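Local coordinates for UDP-glucose 4-epimerase (Campylobacter jejuni subsp. jejuni serotype O:2, PDB 7K3P), which interconverts UDP-glucose and UDP-galactose, and probably also UDP-GlcNAc and UDP-GalNAc, by epimerising the sugar at C4 with bound NAD as cofactor, at residues N192-C197 with K335-W340; T210-V215 with R243-V248; M287-G292 with D329-C334. The protein carries 2 engineered substitutions. One frame throughout, in Å; residues are numbered along the deposited sequence.

Interaction 1: N192-C197 with K335-W340; sequences NVAGAC and KSAFDW. With NAD (nicotinamide-adenine-dinucleotide), chain C.
G195 and A337 bring their backbones together here, with CA atoms 3.7 Å apart, where the loop after strand 192-193 runs over one side of helix 330-343. The loop turns at V193-A196, a type II beta turn in which G195 takes the positive phi (90°) of the third position. Having no side chain, G195 lets the helix backbone come this near: G195 N is 3.7 Å from A337 CA. W340 can be followed outward from that point. Its CB lies 3.4 Å from G195 O and also packs on G195 CA; CG is already 4.1 Å from the same oxygen, which sits obliquely to the ring. With CG beside the backbone N (chi1 -79°), the indole then leaves the loop and meets Y27 edge-to-face. S336 OG lies at the indole edge, in its plane, and bonds a glycerol, probably from the crystallisation liquor, to which W340 NE1 donates weakly. A337 CB rests against A194 CB at 4.0 Å. No direct hydrogen bond joins the segments; instead a water donates to A194 O and lies 2.7 Å from S336 OG. At the far end of the loop, C197 SG approaches W340 O loosely and forms a disulfide with C344, which ties the loop covalently to the last residue of the chain, just past the helix end. On the side of the turn away from the helix, V193 CG1 and A196 CB lie against the carboxamide of NAD. The arrangement thus forms part of the nicotinamide pocket of an NAD-dependent epimerase of the short-chain dehydrogenase/reductase family, its outer side backed by the C-terminal helix.

Interaction 2: T210-V215 with R243-V248; sequences TLLIKV and RDFIHV. With ACT (acetate ion), chain G.
The ring of F245 accounts for most of the apolar contact, lying beneath the first turn of helix 212-220. I213 CG1 stands over the centre of one ring face, 3.5 Å from the centroid and 15° off the normal, a well-centred CH-pi contact. The I213 side chain slides past the phenyl group in the opposite direction, and its CD1 carries on over F245 CG and CB. The L212 side chain runs at about a right angle to that of F245, its CB, oblique to the ring, 3.5 Å from F245 CZ. F245 CG is anti to the carbonyl carbon (chi1 -51°), which directs the ring toward the helix start.

Polar contact between the segments is indirect. T210 O comes obliquely to within 3.4 Å of F245 CE1, and one water donates to both T210 O, at 2.9 Å, and D244 O, joining the turn before the helix to the strand. R243 runs alongside T210, with R243 CG 4.2 Å from T210 N, and the bend at chi2 (-61°) carries its guanidinium to an acetate, probably from the crystallisation liquor. The acetate lies at the guanidinium edge and takes two nearly straight bonds: R243 NE gives to OXT at 2.8 Å, and R243 NH2 to the other oxygen, O, at 3.0 Å. T210 CG2 lies near the same edge, while P307 O is a further acceptor for NH2.

Strand 242-246 pairs with 192-193 and 309-312 in parallel and with 278-279 antiparallel. Helix 212-220 packs over it through F245, while I213 also touches helix 330-343 and, together with L212, reaches V283 of helix 280-291.

Interaction 3: M287-G292 with D329-C334; sequences MKKVSG and DLELIC
K289 and E331 form a salt bridge at the solvent-facing edge of the contact between helices 280-291 and 330-343. K289 NZ gives a hydrogen bond to E331 OE2, arriving on the syn side and 25° out of the carboxylate plane; the modelled 2.5 Å between K289 NZ and E331 OE2 is too short to be taken literally, and the exact length is doubtful. Both chains are extended beyond CG, and K289 CG is anti to its backbone N (chi1 172°); the lysine thereby reaches across with its CD and CE also close to the carboxylate.

The helix ends carry polar contacts of their own. D329 is the N-cap of helix 330-343, and L332 N donates to D329 OD1 at 3.0 Å from above the carboxylate plane. Near the other helix's C-terminus, M287 O is gripped by S291 OG and S291 N from opposite faces of its plane, before G292 leaves helical geometry with positive phi.

Inward from the bridge, V290 CG2 presses on the backbone at E331 O, 3.3 Å away, while V290 CG1 faces the carbonyl group of C334. M287 bends at chi2 and chi3 so that its CE turns back to C334 CB at 3.5 Å. C334 SG, in turn, packs on the M287 methyl.

The two short helix segments cross at -67°, their axes 8.9 Å apart. M287 extends the packing to A216 and A220 of helix 212-220 and to F338, so three helices come together.

The three contacts share one side of the chain's centre, their centres 8 to 12 Å apart. Interactions 1 and 3 use successive parts of helix 330-343, and K335 CA packs on V290 CG1 at 3.4 Å. Interaction 2 joins interaction 1 through the neighbouring strands, with A194 N 3.0 Å from I246 O, a probable hydrogen bond, and through A337 CB, 3.5 Å from I213 CG2. I333 CG2 links all three, 3.4 Å from A194 CB and 3.6 Å from I213 CD1. Nearness to the cofactor falls off in order: segment 192-197 touches NAD directly, the F245 side chain lies about 8 Å from it, and that of M287 about 14 Å.

Interaction 1: N192-C197 with K335-W340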
loop_
_atom_site.group_PDB
_atom_site.type_symbol
_atom_site.label_atom_id
_atom_site.label_comp_id
_atom_site.label_asym_id
_atom_site.label_seq_id
_atom_site.Cartn_x
_atom_site.Cartn_y
_atom_site.Cartn_z
ATOM N N ASN A 192 19.784 10.576 -0.559
ATOM C CA ASN A 192 20.211 10.796 0.814
ATOM C C ASN A 192 20.444 12.283 1.139
ATOM O O ASN A 192 20.972 13.043 0.305
ATOM C CB ASN A 192 21.491 10.006 1.072
ATOM C CG ASN A 192 21.975 10.135 2.508
ATOM O OD1 ASN A 192 23.014 10.750 2.780
ATOM N ND2 ASN A 192 21.210 9.574 3.438
ATOM N N VAL A 193 20.064 12.711 2.340
ATOM C CA VAL A 193 20.390 14.081 2.736
ATOM C C VAL A 193 21.516 14.141 3.766
ATOM O O VAL A 193 21.460 13.490 4.806
ATOM C CB VAL A 193 19.144 14.944 3.098
ATOM C CG1 VAL A 193 17.850 14.194 2.852
ATOM C CG2 VAL A 193 19.246 15.531 4.491
ATOM N N ALA A 194 22.557 14.906 3.445
ATOM C CA ALA A 194 23.765 14.949 4.279
ATOM C C ALA A 194 23.433 15.302 5.722
ATOM O O ALA A 194 22.595 16.172 5.975
ATOM C CB ALA A 194 24.787 15.936 3.701
ATOM N N GLY A 195 24.069 14.610 6.665
ATOM C CA GLY A 195 23.869 14.899 8.074
ATOM C C GLY A 195 22.747 14.138 8.765
ATOM O O GLY A 195 22.577 14.276 9.973
ATOM N N ALA A 196 21.973 13.343 8.024
ATOM C CA ALA A 196 20.889 12.583 8.662
ATOM C C ALA A 196 21.447 11.494 9.579
ATOM O O ALA A 196 22.323 10.725 9.176
ATOM C CB ALA A 196 19.959 11.991 7.631
ATOM N N CYS A 197 20.950 11.446 10.816
ATOM C CA CYS A 197 21.370 10.430 11.780
ATOM C C CYS A 197 20.582 9.160 11.575
ATOM O O CYS A 197 19.374 9.123 11.807
ATOM C CB CYS A 197 21.123 10.888 13.215
ATOM S SG CYS A 197 21.979 12.375 13.666
ATOM N N LYS A 335 30.848 19.435 5.410
ATOM C CA LYS A 335 30.927 20.129 6.696
ATOM C C LYS A 335 29.641 19.936 7.501
ATOM O O LYS A 335 29.681 19.602 8.690
ATOM C CB LYS A 335 31.191 21.624 6.490
ATOM C CG LYS A 335 31.211 22.447 7.787
ATOM C CD LYS A 335 32.200 21.856 8.799
ATOM C CE LYS A 335 32.468 22.819 9.964
ATOM N NZ LYS A 335 33.221 22.144 11.066
ATOM N N SER A 336 28.504 20.144 6.846
ATOM C CA SER A 336 27.208 19.911 7.473
ATOM C C SER A 336 27.078 18.471 7.982
ATOM O O SER A 336 26.712 18.243 9.139
ATOM C CB SER A 336 26.082 20.248 6.493
ATOM O OG SER A 336 24.822 19.837 6.987
ATOM N N ALA A 337 27.387 17.504 7.119
ATOM C CA ALA A 337 27.315 16.094 7.495
ATOM C C ALA A 337 28.215 15.816 8.689
ATOM O O ALA A 337 27.831 15.100 9.622
ATOM C CB ALA A 337 27.703 15.207 6.316
ATOM N N PHE A 338 29.419 16.388 8.650
ATOM C CA PHE A 338 30.405 16.181 9.700
ATOM C C PHE A 338 29.907 16.729 11.029
ATOM O O PHE A 338 29.980 16.046 12.058
ATOM C CB PHE A 338 31.733 16.847 9.331
ATOM C CG PHE A 338 32.820 16.614 10.341
ATOM C CD1 PHE A 338 33.133 15.324 10.754
ATOM C CD2 PHE A 338 33.532 17.683 10.874
ATOM C CE1 PHE A 338 34.138 15.100 11.684
ATOM C CE2 PHE A 338 34.538 17.470 11.806
ATOM C CZ PHE A 338 34.844 16.177 12.209
ATOM N N ASP A 339 29.408 17.965 10.997
ATOM C CA ASP A 339 28.897 18.619 12.194
ATOM C C ASP A 339 27.715 17.844 12.760
ATOM O O ASP A 339 27.657 17.575 13.961
ATOM C CB ASP A 339 28.481 20.062 11.890
ATOM C CG ASP A 339 29.666 20.959 11.553
ATOM O OD1 ASP A 339 30.795 20.634 11.976
ATOM O OD2 ASP A 339 29.462 21.984 10.862
ATOM N N TRP A 340 26.769 17.481 11.897
ATOM C CA TRP A 340 25.620 16.716 12.362
ATOM C C TRP A 340 25.991 15.309 12.837
ATOM O O TRP A 340 25.388 14.788 13.783
ATOM C CB TRP A 340 24.501 16.710 11.320
ATOM C CG TRP A 340 23.739 17.994 11.354
ATOM C CD1 TRP A 340 23.810 19.023 10.451
ATOM C CD2 TRP A 340 22.820 18.415 12.370
ATOM N NE1 TRP A 340 22.976 20.047 10.836
ATOM C CE2 TRP A 340 22.357 19.701 12.017
ATOM C CE3 TRP A 340 22.332 17.824 13.547
ATOM C CZ2 TRP A 340 21.430 20.413 12.794
ATOM C CZ3 TRP A 340 21.417 18.529 14.321
ATOM C CH2 TRP A 340 20.971 19.810 13.937
HETATM P PA NAD C . 13.556 12.255 11.041
HETATM O O1A NAD C . 13.503 10.968 11.828
HETATM O O2A NAD C . 14.607 13.176 11.593
HETATM O O5B NAD C . 12.180 13.022 11.121
HETATM C C5B NAD C . 11.025 12.277 11.381
HETATM C C4B NAD C . 10.204 12.981 12.388
HETATM O O4B NAD C . 8.897 12.486 12.432
HETATM C C3B NAD C . 10.814 12.829 13.817
HETATM O O3B NAD C . 11.053 14.075 14.575
HETATM C C2B NAD C . 9.893 11.777 14.480
HETATM O O2B NAD C . 9.812 11.906 15.835
HETATM C C1B NAD C . 8.612 12.094 13.777
HETATM N N9A NAD C . 7.655 10.978 13.820
HETATM C C8A NAD C . 7.873 9.711 13.411
HETATM N N7A NAD C . 6.782 8.958 13.619
HETATM C C5A NAD C . 5.824 9.715 14.167
HETATM C C6A NAD C . 4.509 9.480 14.601
HETATM N N6A NAD C . 3.931 8.164 14.464
HETATM N N1A NAD C . 3.779 10.489 15.115
HETATM C C2A NAD C . 4.281 11.729 15.253
HETATM N N3A NAD C . 5.569 11.999 14.858
HETATM C C4A NAD C . 6.352 11.022 14.314
HETATM O O3 NAD C . 13.848 11.881 9.524
HETATM P PN NAD C . 14.245 12.938 8.422
HETATM O O1N NAD C . 14.013 14.350 8.928
HETATM O O2N NAD C . 15.691 12.728 8.093
HETATM O O5D NAD C . 13.351 12.659 7.148
HETATM C C5D NAD C . 12.026 13.137 7.147
HETATM C C4D NAD C . 11.256 12.639 5.935
HETATM O O4D NAD C . 12.001 12.812 4.749
HETATM C C3D NAD C . 10.782 11.194 6.040
HETATM O O3D NAD C . 9.529 11.081 5.496
HETATM C C2D NAD C . 11.689 10.420 5.180
HETATM O O2D NAD C . 11.141 9.257 4.681
HETATM C C1D NAD C . 12.057 11.480 4.108
HETATM N N1N NAD C . 13.392 11.237 3.390
HETATM C C2N NAD C . 14.527 11.405 4.160
HETATM C C3N NAD C . 15.775 11.207 3.576
HETATM C C7N NAD C . 17.021 11.386 4.405
HETATM O O7N NAD C . 16.969 11.677 5.590
HETATM N N7N NAD C . 18.289 11.198 3.783
HETATM C C4N NAD C . 15.860 10.858 2.242
HETATM C C5N NAD C . 14.722 10.694 1.486
HETATM C C6N NAD C . 13.457 10.884 2.058
HETATM O O HOH W 1 23.158 18.780 5.116
#

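Interaction 2: T210-V215 with R243-V248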
loop_
_atom_site.group_PDB
_atom_site.type_symbol
_atom_site.label_atom_id
_atom_site.label_comp_id
_atom_site.label_asym_id
_atom_site.label_seq_id
_atom_site.Cartn_x
_atom_site.Cartn_y
_atom_site.Cartn_z
ATOM N N THR A 210 25.036 5.044 -2.000
ATOM C CA THR A 210 24.060 6.103 -1.734
ATOM C C THR A 210 24.259 6.673 -0.326
ATOM O O THR A 210 23.774 7.765 -0.019
ATOM C CB THR A 210 22.613 5.595 -1.885
ATOM O OG1 THR A 210 22.512 4.309 -1.268
ATOM C CG2 THR A 210 22.242 5.460 -3.344
ATOM N N LEU A 211 24.986 5.939 0.518
ATOM C CA LEU A 211 25.253 6.360 1.897
ATOM C C LEU A 211 26.689 6.878 2.035
ATOM O O LEU A 211 27.222 6.967 3.151
ATOM C CB LEU A 211 25.026 5.190 2.862
ATOM C CG LEU A 211 23.583 4.699 3.003
ATOM C CD1 LEU A 211 23.496 3.347 3.732
ATOM C CD2 LEU A 211 22.795 5.750 3.751
ATOM N N LEU A 212 27.309 7.210 0.902
ATOM C CA LEU A 212 28.722 7.624 0.880
ATOM C C LEU A 212 29.072 8.792 1.816
ATOM O O LEU A 212 30.081 8.750 2.522
ATOM C CB LEU A 212 29.159 7.952 -0.547
ATOM C CG LEU A 212 30.456 8.767 -0.644
ATOM C CD1 LEU A 212 31.664 7.946 -0.221
ATOM C CD2 LEU A 212 30.644 9.326 -2.039
ATOM N N ILE A 213 28.250 9.836 1.821
ATOM C CA ILE A 213 28.512 10.965 2.713
ATOM C C ILE A 213 28.404 10.568 4.193
ATOM O O ILE A 213 29.227 10.983 5.017
ATOM C CB ILE A 213 27.604 12.156 2.409
ATOM C CG1 ILE A 213 27.838 12.629 0.976
ATOM C CG2 ILE A 213 27.879 13.293 3.373
ATOM C CD1 ILE A 213 27.672 14.132 0.790
ATOM N N LYS A 214 27.399 9.762 4.527
ATOM C CA LYS A 214 27.247 9.285 5.902
ATOM C C LYS A 214 28.488 8.485 6.330
ATOM O O LYS A 214 29.056 8.724 7.396
ATOM C CB LYS A 214 25.968 8.450 6.049
ATOM C CG LYS A 214 25.699 7.923 7.463
ATOM C CD LYS A 214 25.461 9.056 8.461
ATOM C CE LYS A 214 24.943 8.526 9.800
ATOM N NZ LYS A 214 24.712 9.637 10.775
ATOM N N VAL A 215 28.922 7.560 5.480
ATOM C CA VAL A 215 30.108 6.749 5.761
ATOM C C VAL A 215 31.364 7.619 5.908
ATOM O O VAL A 215 32.160 7.445 6.837
ATOM C CB VAL A 215 30.330 5.699 4.649
ATOM C CG1 VAL A 215 31.706 5.059 4.768
ATOM C CG2 VAL A 215 29.243 4.648 4.688
ATOM N N ARG A 243 27.097 9.546 -7.088
ATOM C CA ARG A 243 25.808 9.439 -6.411
ATOM C C ARG A 243 25.236 10.811 -6.073
ATOM O O ARG A 243 25.931 11.821 -6.164
ATOM C CB ARG A 243 25.927 8.589 -5.138
ATOM C CG ARG A 243 26.240 7.121 -5.418
ATOM C CD ARG A 243 25.134 6.479 -6.244
ATOM N NE ARG A 243 25.324 5.034 -6.392
ATOM C CZ ARG A 243 26.016 4.455 -7.370
ATOM N NH1 ARG A 243 26.612 5.190 -8.302
ATOM N NH2 ARG A 243 26.117 3.128 -7.419
ATOM N N ASP A 244 23.983 10.810 -5.631
ATOM C CA ASP A 244 23.193 12.011 -5.468
ATOM C C ASP A 244 23.020 12.302 -3.966
ATOM O O ASP A 244 22.507 11.458 -3.208
ATOM C CB ASP A 244 21.849 11.765 -6.163
ATOM C CG ASP A 244 21.019 13.017 -6.314
ATOM O OD1 ASP A 244 20.750 13.680 -5.289
ATOM O OD2 ASP A 244 20.624 13.320 -7.465
ATOM N N PHE A 245 23.492 13.470 -3.528
ATOM C CA PHE A 245 23.351 13.908 -2.133
ATOM C C PHE A 245 22.776 15.319 -2.096
ATOM O O PHE A 245 22.891 16.064 -3.071
ATOM C CB PHE A 245 24.709 13.889 -1.427
ATOM C CG PHE A 245 25.440 12.601 -1.590
ATOM C CD1 PHE A 245 25.151 11.518 -0.766
ATOM C CD2 PHE A 245 26.397 12.457 -2.585
ATOM C CE1 PHE A 245 25.810 10.312 -0.927
ATOM C CE2 PHE A 245 27.064 11.256 -2.753
ATOM C CZ PHE A 245 26.770 10.179 -1.919
ATOM N N ILE A 246 22.157 15.699 -0.981
ATOM C CA ILE A 246 21.565 17.031 -0.909
ATOM C C ILE A 246 21.707 17.664 0.476
ATOM O O ILE A 246 21.670 16.970 1.506
ATOM C CB ILE A 246 20.092 17.025 -1.373
ATOM C CG1 ILE A 246 19.603 18.454 -1.610
ATOM C CG2 ILE A 246 19.199 16.274 -0.356
ATOM C CD1 ILE A 246 18.339 18.513 -2.451
ATOM N N HIS A 247 21.890 18.983 0.495
ATOM C CA HIS A 247 22.023 19.720 1.751
ATOM C C HIS A 247 20.659 19.804 2.445
ATOM O O HIS A 247 19.643 20.010 1.793
ATOM C CB HIS A 247 22.576 21.125 1.484
ATOM C CG HIS A 247 22.983 21.854 2.723
ATOM N ND1 HIS A 247 22.081 22.513 3.530
ATOM C CD2 HIS A 247 24.197 22.025 3.298
ATOM C CE1 HIS A 247 22.721 23.061 4.548
ATOM N NE2 HIS A 247 24.004 22.777 4.433
ATOM N N VAL A 248 20.641 19.643 3.766
ATOM C CA VAL A 248 19.366 19.640 4.497
ATOM C C VAL A 248 18.553 20.919 4.270
ATOM O O VAL A 248 17.319 20.883 4.274
ATOM C CB VAL A 248 19.561 19.370 6.013
ATOM C CG1 VAL A 248 20.399 20.479 6.662
ATOM C CG2 VAL A 248 18.206 19.240 6.714
HETATM C C ACT G . 24.215 2.010 -4.917
HETATM O O ACT G . 25.027 1.195 -5.436
HETATM O OXT ACT G . 24.677 3.092 -4.473
HETATM C CH3 ACT G . 22.754 1.703 -4.808
HETATM O O HOH W 2 22.142 9.067 -1.967
#

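Interaction 3: M287-G292 with D329-C334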
loop_
_atom_site.group_PDB
_atom_site.type_symbol
_atom_site.label_atom_id
_atom_site.label_comp_id
_atom_site.label_asym_id
_atom_site.label_seq_id
_atom_site.Cartn_x
_atom_site.Cartn_y
_atom_site.Cartn_z
ATOM N N MET A 287 35.483 15.669 2.477
ATOM C CA MET A 287 35.299 15.352 3.893
ATOM C C MET A 287 36.604 15.501 4.676
ATOM O O MET A 287 36.609 16.024 5.802
ATOM C CB MET A 287 34.725 13.945 4.086
ATOM C CG MET A 287 34.350 13.642 5.536
ATOM S SD MET A 287 33.046 14.740 6.184
ATOM C CE MET A 287 31.640 14.205 5.188
ATOM N N LYS A 288 37.708 15.046 4.080
ATOM C CA LYS A 288 39.014 15.137 4.726
ATOM C C LYS A 288 39.424 16.599 4.934
ATOM O O LYS A 288 39.862 16.989 6.021
ATOM C CB LYS A 288 40.080 14.362 3.931
ATOM C CG LYS A 288 39.950 12.837 4.054
ATOM C CD LYS A 288 41.076 12.062 3.345
ATOM C CE LYS A 288 41.159 10.644 3.928
ATOM N NZ LYS A 288 42.199 9.767 3.320
ATOM N N LYS A 289 39.257 17.404 3.890
ATOM C CA LYS A 289 39.637 18.815 3.928
ATOM C C LYS A 289 38.852 19.596 4.980
ATOM O O LYS A 289 39.407 20.411 5.725
ATOM C CB LYS A 289 39.420 19.454 2.553
ATOM C CG LYS A 289 39.616 20.959 2.551
ATOM C CD LYS A 289 39.348 21.560 1.177
ATOM C CE LYS A 289 39.430 23.082 1.240
ATOM N NZ LYS A 289 39.236 23.707 -0.092
ATOM N N VAL A 290 37.554 19.323 5.036
ATOM C CA VAL A 290 36.626 20.050 5.891
ATOM C C VAL A 290 36.698 19.622 7.354
ATOM O O VAL A 290 36.387 20.403 8.256
ATOM C CB VAL A 290 35.189 19.880 5.350
ATOM C CG1 VAL A 290 34.252 19.367 6.433
ATOM C CG2 VAL A 290 34.706 21.170 4.729
ATOM N N SER A 291 37.112 18.381 7.594
ATOM C CA SER A 291 37.201 17.871 8.958
ATOM C C SER A 291 38.620 17.940 9.515
ATOM O O SER A 291 38.811 17.941 10.735
ATOM C CB SER A 291 36.732 16.418 9.021
ATOM O OG SER A 291 37.666 15.566 8.379
ATOM N N GLY A 292 39.611 17.968 8.625
ATOM C CA GLY A 292 41.004 17.898 9.039
ATOM C C GLY A 292 41.434 16.502 9.460
ATOM O O GLY A 292 42.521 16.316 10.017
ATOM N N ASP A 329 27.421 22.690 -2.865
ATOM C CA ASP A 329 28.822 22.968 -2.600
ATOM C C ASP A 329 29.315 21.821 -1.732
ATOM O O ASP A 329 28.912 21.715 -0.575
ATOM C CB ASP A 329 28.936 24.316 -1.866
ATOM C CG ASP A 329 30.354 24.645 -1.436
ATOM O OD1 ASP A 329 31.032 23.790 -0.828
ATOM O OD2 ASP A 329 30.792 25.785 -1.693
ATOM N N LEU A 330 30.172 20.962 -2.289
ATOM C CA LEU A 330 30.529 19.709 -1.617
ATOM C C LEU A 330 31.178 19.940 -0.264
ATOM O O LEU A 330 30.971 19.160 0.671
ATOM C CB LEU A 330 31.457 18.840 -2.483
ATOM C CG LEU A 330 31.124 17.341 -2.630
ATOM C CD1 LEU A 330 32.369 16.490 -2.773
ATOM C CD2 LEU A 330 30.203 16.794 -1.525
ATOM N N GLU A 331 31.970 20.999 -0.146
ATOM C CA GLU A 331 32.625 21.270 1.136
ATOM C C GLU A 331 31.605 21.635 2.218
ATOM O O GLU A 331 31.695 21.161 3.356
ATOM C CB GLU A 331 33.732 22.331 0.996
ATOM C CG GLU A 331 35.012 21.779 0.328
ATOM C CD GLU A 331 36.127 22.821 0.177
ATOM O OE1 GLU A 331 36.115 23.837 0.904
ATOM O OE2 GLU A 331 37.018 22.611 -0.676
ATOM N N LEU A 332 30.623 22.451 1.847
ATOM C CA LEU A 332 29.536 22.824 2.755
ATOM C C LEU A 332 28.714 21.606 3.152
ATOM O O LEU A 332 28.337 21.434 4.316
ATOM C CB LEU A 332 28.609 23.839 2.082
ATOM C CG LEU A 332 29.237 25.181 1.730
ATOM C CD1 LEU A 332 28.178 26.152 1.199
ATOM C CD2 LEU A 332 29.941 25.748 2.954
ATOM N N ILE A 333 28.419 20.768 2.164
ATOM C CA ILE A 333 27.632 19.566 2.406
ATOM C C ILE A 333 28.382 18.623 3.341
ATOM O O ILE A 333 27.817 18.138 4.328
ATOM C CB ILE A 333 27.243 18.884 1.089
ATOM C CG1 ILE A 333 26.299 19.796 0.305
ATOM C CG2 ILE A 333 26.583 17.536 1.353
ATOM C CD1 ILE A 333 26.189 19.449 -1.162
ATOM N N CYS A 334 29.662 18.387 3.064
ATOM C CA CYS A 334 30.454 17.525 3.945
ATOM C C CYS A 334 30.626 18.121 5.341
ATOM O O CYS A 334 30.545 17.401 6.340
ATOM C CB CYS A 334 31.804 17.180 3.314
ATOM S SG CYS A 334 31.638 16.065 1.889
#